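Local structure of endo-arabinase (Bacteroides thetaiotaomicron, 5C0P) at residues A[231-236]-A[260-265]; A[202-207]-A[219-224]. The protein probably hydrolyses glycosidic bonds in L-arabinan and binds magnesium. All blocks are in the same frame, centred on the assembly; numbering follows the deposited sequence.

Both contacts belong to the five-bladed beta-propeller fold of family 43, and their centres lie about 7 Å apart. Along the chain both strands of contact 2 come first. It pairs the hairpin strands 205-211 and 217-224; strand 231-238, next to 217-224 in the same antiparallel sheet, then packs in contact 1 against strand 260-266, which starts another sheet. The two contacts meet directly: Tyr231 OH is 2.6 Å from Asp205 OD2, a probable hydrogen bond, and Ala206 CB packs against the His261 ring. One sheet and its neighbour are thus joined beside the central magnesium ion.

Contact 1 (A[231-236]-A[260-265]); sequences YAIGQA and GHAMVF. With MG (magnesium ion), chain C.
Tyr231 and Ile233 pack against Gly260 and Ala262 where two neighbouring sheets of the five-bladed beta-propeller face each other near its central magnesium ion. The strand segments run at 38° to one another with no hydrogen bond between them, so packing alone joins them directly.

The aromatic part of the contact belongs to Tyr231. Its CG lies anti to the backbone N (chi1 -164°), which swings the ring alongside the start of 260-265 and brings CE2 to 3.4 Å from Gly260 CA. Glycine suits this place because a beta carbon would collide with that ring. Beyond it, the tyrosine runs side by side with His261, both pointing the same way, and its OH passes 4.0 Å from His261 CB. The bond of this hydroxyl to Asp205 probably holds the ring from its polar end.

The aliphatic part is made by Ile233 and Ala262. Ile233 extends its CG1 branch toward 260-265, and CD1 reaches 3.7 Å from Ala262 CB; the long branched chain meets a small methyl. Tyr276 of strand 272-278 also touches both residues.

Polar links are indirect: Ser222 OG, on strand 217-224 beside 231-238, hydrogen-bonds to Ala232 O and to the backbone His261 N.

Metal binding gives the contact its bearing on the central site. The beta carbon of His261 points away from 231-236, and Asp84 supplies the other protein ligand of the ion. Four waters complete the shell, and His261 NE2 binds the magnesium ion at 2.2 Å, with waters 1 and 4 in the plane of the imidazole at its edge.

Contact 2 (A[202-207]-A[219-224]); sequences NVTDAP and MLWSSF
This is the pairing of two antiparallel strands in a beta hairpin, 205-211 with 217-224, within one blade of the five-bladed beta-propeller. Asp205 and Ser222 form a hydrogen-bonded pair: Ser222 N gives a nearly straight bond to Asp205 O (171°), and Asp205 N returns a more bent one to Ser222 O at 3.0 Å. Both polar ends are held by partners outside the pair. Ala206 N is hydrogen-bonded to Asp136, predicted to tune the catalytic glutamate, so the hairpin reaches the probable active site.

Towards the turn, Pro207, with no N-H to give, instead offers its CA to Leu220 O in a CA-H...O contact of 3.4 Å, while its CB packs on the selenium of Met219.

Ahead of the strand, side chains and the Val203 carbonyl continue the contact. Val203 sets CG2 at the edge of the Phe224 ring, 3.9 Å from CD1, and Val203 O lies in the plane of the Trp221 indole, at its edge near CZ3. Ser223 is small enough to fit beside the backbone and carries the needed hydroxyl; an alanine here would probably leave Val203 O without this donor and water 5 without its acceptor on this side chain. Ser223 OG stands anti to the backbone N (chi1 -163°), which carries it to Val203 O, to which it donates at 2.6 Å, and water 5 donates to that OG while accepting from Val203 N.

Contact 1 (A[231-236]-A[260-265])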
loop_
_atom_site.group_PDB
_atom_site.type_symbol
_atom_site.label_atom_id
_atom_site.label_comp_id
_atom_site.label_asym_id
_atom_site.label_seq_id
_atom_site.Cartn_x
_atom_site.Cartn_y
_atom_site.Cartn_z
ATOM N N TYR A 231 -1.863 -15.871 -4.280
ATOM C CA TYR A 231 -1.384 -14.535 -3.989
ATOM C C TYR A 231 -0.680 -14.637 -2.648
ATOM O O TYR A 231 -1.077 -15.449 -1.795
ATOM C CB TYR A 231 -2.585 -13.612 -3.873
ATOM C CG TYR A 231 -2.319 -12.124 -3.940
ATOM C CD1 TYR A 231 -1.525 -11.570 -4.937
ATOM C CD2 TYR A 231 -2.920 -11.266 -3.023
ATOM C CE1 TYR A 231 -1.324 -10.185 -5.001
ATOM C CE2 TYR A 231 -2.737 -9.894 -3.083
ATOM C CZ TYR A 231 -1.931 -9.362 -4.061
ATOM O OH TYR A 231 -1.765 -7.999 -4.117
ATOM N N ALA A 232 0.361 -13.839 -2.448
ATOM C CA ALA A 232 1.163 -13.977 -1.236
ATOM C C ALA A 232 1.899 -12.711 -0.884
ATOM O O ALA A 232 2.000 -11.779 -1.697
ATOM C CB ALA A 232 2.160 -15.125 -1.388
ATOM N N ILE A 233 2.410 -12.695 0.345
ATOM C CA ILE A 233 3.252 -11.619 0.844
ATOM C C ILE A 233 4.686 -12.119 0.859
ATOM O O ILE A 233 4.986 -13.173 1.458
ATOM C CB ILE A 233 2.872 -11.248 2.289
ATOM C CG1 ILE A 233 1.367 -10.961 2.396
ATOM C CG2 ILE A 233 3.713 -10.064 2.768
ATOM C CD1 ILE A 233 0.857 -10.973 3.838
ATOM N N GLY A 234 5.564 -11.388 0.179
ATOM C CA GLY A 234 6.984 -11.672 0.235
ATOM C C GLY A 234 7.681 -10.582 1.021
ATOM O O GLY A 234 7.115 -9.498 1.260
ATOM N N GLN A 235 8.898 -10.868 1.460
ATOM C CA GLN A 235 9.685 -9.847 2.134
ATOM C C GLN A 235 11.086 -9.787 1.550
ATOM O O GLN A 235 11.595 -10.778 1.018
ATOM C CB GLN A 235 9.737 -10.088 3.651
ATOM C CG GLN A 235 10.513 -11.319 4.079
ATOM C CD GLN A 235 10.535 -11.496 5.590
ATOM O OE1 GLN A 235 10.566 -10.516 6.345
ATOM N NE2 GLN A 235 10.518 -12.745 6.038
ATOM N N ALA A 236 11.681 -8.603 1.625
ATOM C CA ALA A 236 13.060 -8.392 1.206
ATOM C C ALA A 236 13.732 -7.522 2.243
ATOM O O ALA A 236 13.073 -6.713 2.898
ATOM C CB ALA A 236 13.112 -7.728 -0.156
ATOM N N GLY A 260 -2.769 -11.073 0.480
ATOM C CA GLY A 260 -1.695 -10.145 0.171
ATOM C C GLY A 260 -2.078 -8.686 0.290
ATOM O O GLY A 260 -3.123 -8.345 0.852
ATOM N N HIS A 261 -1.222 -7.835 -0.268
ATOM C CA HIS A 261 -1.272 -6.382 -0.098
ATOM C C HIS A 261 -1.260 -6.009 1.380
ATOM O O HIS A 261 -2.264 -5.553 1.953
ATOM C CB HIS A 261 -2.439 -5.726 -0.845
ATOM C CG HIS A 261 -2.267 -4.246 -1.016
ATOM N ND1 HIS A 261 -2.111 -3.655 -2.250
ATOM C CD2 HIS A 261 -2.182 -3.253 -0.105
ATOM C CE1 HIS A 261 -1.956 -2.351 -2.089
ATOM N NE2 HIS A 261 -1.989 -2.079 -0.801
ATOM N N ALA A 262 -0.097 -6.214 1.988
ATOM C CA ALA A 262 0.078 -6.069 3.426
ATOM C C ALA A 262 0.786 -4.783 3.793
ATOM O O ALA A 262 1.590 -4.246 3.022
ATOM C CB ALA A 262 0.866 -7.250 3.980
HETATM N N MSE A 263 0.482 -4.294 4.989
HETATM C CA MSE A 263 1.287 -3.265 5.626
HETATM C C MSE A 263 1.400 -3.630 7.109
HETATM O O MSE A 263 0.663 -4.493 7.614
HETATM C CB MSE A 263 0.693 -1.860 5.408
HETATM C CG MSE A 263 -0.791 -1.741 5.767
HETATM SE SE MSE A 263 -1.155 -1.475 7.667
HETATM C CE MSE A 263 -0.374 0.299 7.841
ATOM N N VAL A 264 2.353 -3.022 7.799
ATOM C CA VAL A 264 2.504 -3.244 9.229
ATOM C C VAL A 264 2.382 -1.928 9.985
ATOM O O VAL A 264 2.667 -0.843 9.452
ATOM C CB VAL A 264 3.839 -3.944 9.582
ATOM C CG1 VAL A 264 3.894 -5.345 8.960
ATOM C CG2 VAL A 264 5.016 -3.115 9.119
ATOM N N PHE A 265 1.929 -2.032 11.226
ATOM C CA PHE A 265 1.748 -0.870 12.074
ATOM C C PHE A 265 1.827 -1.280 13.528
ATOM O O PHE A 265 1.645 -2.454 13.864
ATOM C CB PHE A 265 0.388 -0.217 11.805
ATOM C CG PHE A 265 -0.799 -1.088 12.166
ATOM C CD1 PHE A 265 -1.420 -0.977 13.407
ATOM C CD2 PHE A 265 -1.307 -2.002 11.249
ATOM C CE1 PHE A 265 -2.521 -1.774 13.739
ATOM C CE2 PHE A 265 -2.397 -2.807 11.571
ATOM C CZ PHE A 265 -3.013 -2.690 12.807
HETATM MG MG MG C . -1.868 -0.096 0.153
HETATM O O HOH W 1 -1.369 -1.056 1.975
HETATM O O HOH W 2 -3.952 -0.177 0.445
HETATM O O HOH W 3 0.196 0.274 0.044
HETATM O O HOH W 4 -1.960 0.825 -1.755
#

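Contact 2 (A[202-207]-A[219-224])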
loop_
_atom_site.group_PDB
_atom_site.type_symbol
_atom_site.label_atom_id
_atom_site.label_comp_id
_atom_site.label_asym_id
_atom_site.label_seq_id
_atom_site.Cartn_x
_atom_site.Cartn_y
_atom_site.Cartn_z
ATOM N N ASN A 202 5.317 -11.418 -14.286
ATOM C CA ASN A 202 5.358 -11.467 -12.828
ATOM C C ASN A 202 4.843 -10.181 -12.206
ATOM O O ASN A 202 5.337 -9.091 -12.509
ATOM C CB ASN A 202 6.790 -11.717 -12.350
ATOM C CG ASN A 202 7.397 -12.947 -12.979
ATOM O OD1 ASN A 202 6.820 -14.032 -12.915
ATOM N ND2 ASN A 202 8.560 -12.783 -13.615
ATOM N N VAL A 203 3.853 -10.315 -11.331
ATOM C CA VAL A 203 3.201 -9.177 -10.696
ATOM C C VAL A 203 4.079 -8.542 -9.617
ATOM O O VAL A 203 4.751 -9.252 -8.861
ATOM C CB VAL A 203 1.889 -9.649 -10.046
ATOM C CG1 VAL A 203 1.272 -8.561 -9.142
ATOM C CG2 VAL A 203 0.905 -10.109 -11.112
ATOM N N THR A 204 4.083 -7.207 -9.559
ATOM C CA THR A 204 4.509 -6.483 -8.361
ATOM C C THR A 204 3.332 -5.679 -7.821
ATOM O O THR A 204 2.740 -4.867 -8.546
ATOM C CB THR A 204 5.680 -5.520 -8.599
ATOM O OG1 THR A 204 5.405 -4.696 -9.737
ATOM C CG2 THR A 204 6.982 -6.275 -8.823
ATOM N N ASP A 205 3.004 -5.921 -6.552
ATOM C CA ASP A 205 1.959 -5.191 -5.836
ATOM C C ASP A 205 2.497 -4.692 -4.498
ATOM O O ASP A 205 3.369 -5.314 -3.888
ATOM C CB ASP A 205 0.762 -6.112 -5.511
ATOM C CG ASP A 205 -0.223 -6.292 -6.667
ATOM O OD1 ASP A 205 -0.157 -5.574 -7.687
ATOM O OD2 ASP A 205 -1.120 -7.156 -6.524
ATOM N N ALA A 206 1.959 -3.565 -4.041
ATOM C CA ALA A 206 1.940 -3.226 -2.612
ATOM C C ALA A 206 3.254 -3.012 -1.848
ATOM O O ALA A 206 3.346 -3.407 -0.694
ATOM C CB ALA A 206 1.100 -4.277 -1.875
ATOM N N PRO A 207 4.258 -2.361 -2.455
ATOM C CA PRO A 207 5.480 -2.158 -1.667
ATOM C C PRO A 207 5.253 -1.338 -0.390
ATOM O O PRO A 207 4.559 -0.320 -0.403
ATOM C CB PRO A 207 6.385 -1.378 -2.627
ATOM C CG PRO A 207 5.425 -0.692 -3.569
ATOM C CD PRO A 207 4.304 -1.661 -3.748
HETATM N N MSE A 219 11.161 -4.737 3.349
HETATM C CA MSE A 219 10.058 -4.397 2.459
HETATM C C MSE A 219 9.125 -5.571 2.332
HETATM O O MSE A 219 9.552 -6.706 2.110
HETATM C CB MSE A 219 10.508 -3.963 1.065
HETATM C CG MSE A 219 9.313 -3.497 0.205
HETATM SE SE MSE A 219 9.820 -3.203 -1.592
HETATM C CE MSE A 219 10.748 -1.529 -1.277
ATOM N N LEU A 220 7.841 -5.300 2.512
ATOM C CA LEU A 220 6.813 -6.263 2.155
ATOM C C LEU A 220 6.274 -5.900 0.782
ATOM O O LEU A 220 6.221 -4.720 0.404
ATOM C CB LEU A 220 5.674 -6.244 3.173
ATOM C CG LEU A 220 6.077 -6.594 4.606
ATOM C CD1 LEU A 220 4.849 -6.504 5.505
ATOM C CD2 LEU A 220 6.696 -7.979 4.681
ATOM N N TRP A 221 5.885 -6.915 0.025
ATOM C CA TRP A 221 5.254 -6.703 -1.269
ATOM C C TRP A 221 4.538 -7.979 -1.665
ATOM O O TRP A 221 4.737 -9.020 -1.039
ATOM C CB TRP A 221 6.290 -6.282 -2.323
ATOM C CG TRP A 221 7.356 -7.301 -2.612
ATOM C CD1 TRP A 221 8.410 -7.643 -1.818
ATOM C CD2 TRP A 221 7.479 -8.080 -3.805
ATOM N NE1 TRP A 221 9.178 -8.607 -2.440
ATOM C CE2 TRP A 221 8.624 -8.888 -3.661
ATOM C CE3 TRP A 221 6.723 -8.172 -4.977
ATOM C CZ2 TRP A 221 9.030 -9.788 -4.658
ATOM C CZ3 TRP A 221 7.125 -9.064 -5.961
ATOM C CH2 TRP A 221 8.272 -9.855 -5.797
ATOM N N SER A 222 3.700 -7.907 -2.695
ATOM C CA SER A 222 2.920 -9.076 -3.092
ATOM C C SER A 222 3.079 -9.481 -4.547
ATOM O O SER A 222 3.296 -8.646 -5.431
ATOM C CB SER A 222 1.438 -8.863 -2.792
ATOM O OG SER A 222 1.193 -8.980 -1.402
ATOM N N SER A 223 2.946 -10.786 -4.768
ATOM C CA SER A 223 2.938 -11.388 -6.092
ATOM C C SER A 223 2.272 -12.749 -5.982
ATOM O O SER A 223 1.687 -13.073 -4.954
ATOM C CB SER A 223 4.367 -11.515 -6.638
ATOM O OG SER A 223 4.354 -11.725 -8.036
ATOM N N PHE A 224 2.358 -13.548 -7.039
ATOM C CA PHE A 224 1.791 -14.895 -7.024
ATOM C C PHE A 224 2.890 -15.939 -6.888
ATOM O O PHE A 224 3.974 -15.772 -7.440
ATOM C CB PHE A 224 0.941 -15.121 -8.279
ATOM C CG PHE A 224 -0.290 -14.274 -8.308
ATOM C CD1 PHE A 224 -0.250 -12.982 -8.820
ATOM C CD2 PHE A 224 -1.474 -14.742 -7.756
ATOM C CE1 PHE A 224 -1.389 -12.186 -8.814
ATOM C CE2 PHE A 224 -2.616 -13.954 -7.752
ATOM C CZ PHE A 224 -2.569 -12.674 -8.280
HETATM O O HOH W 5 3.549 -13.123 -10.363
#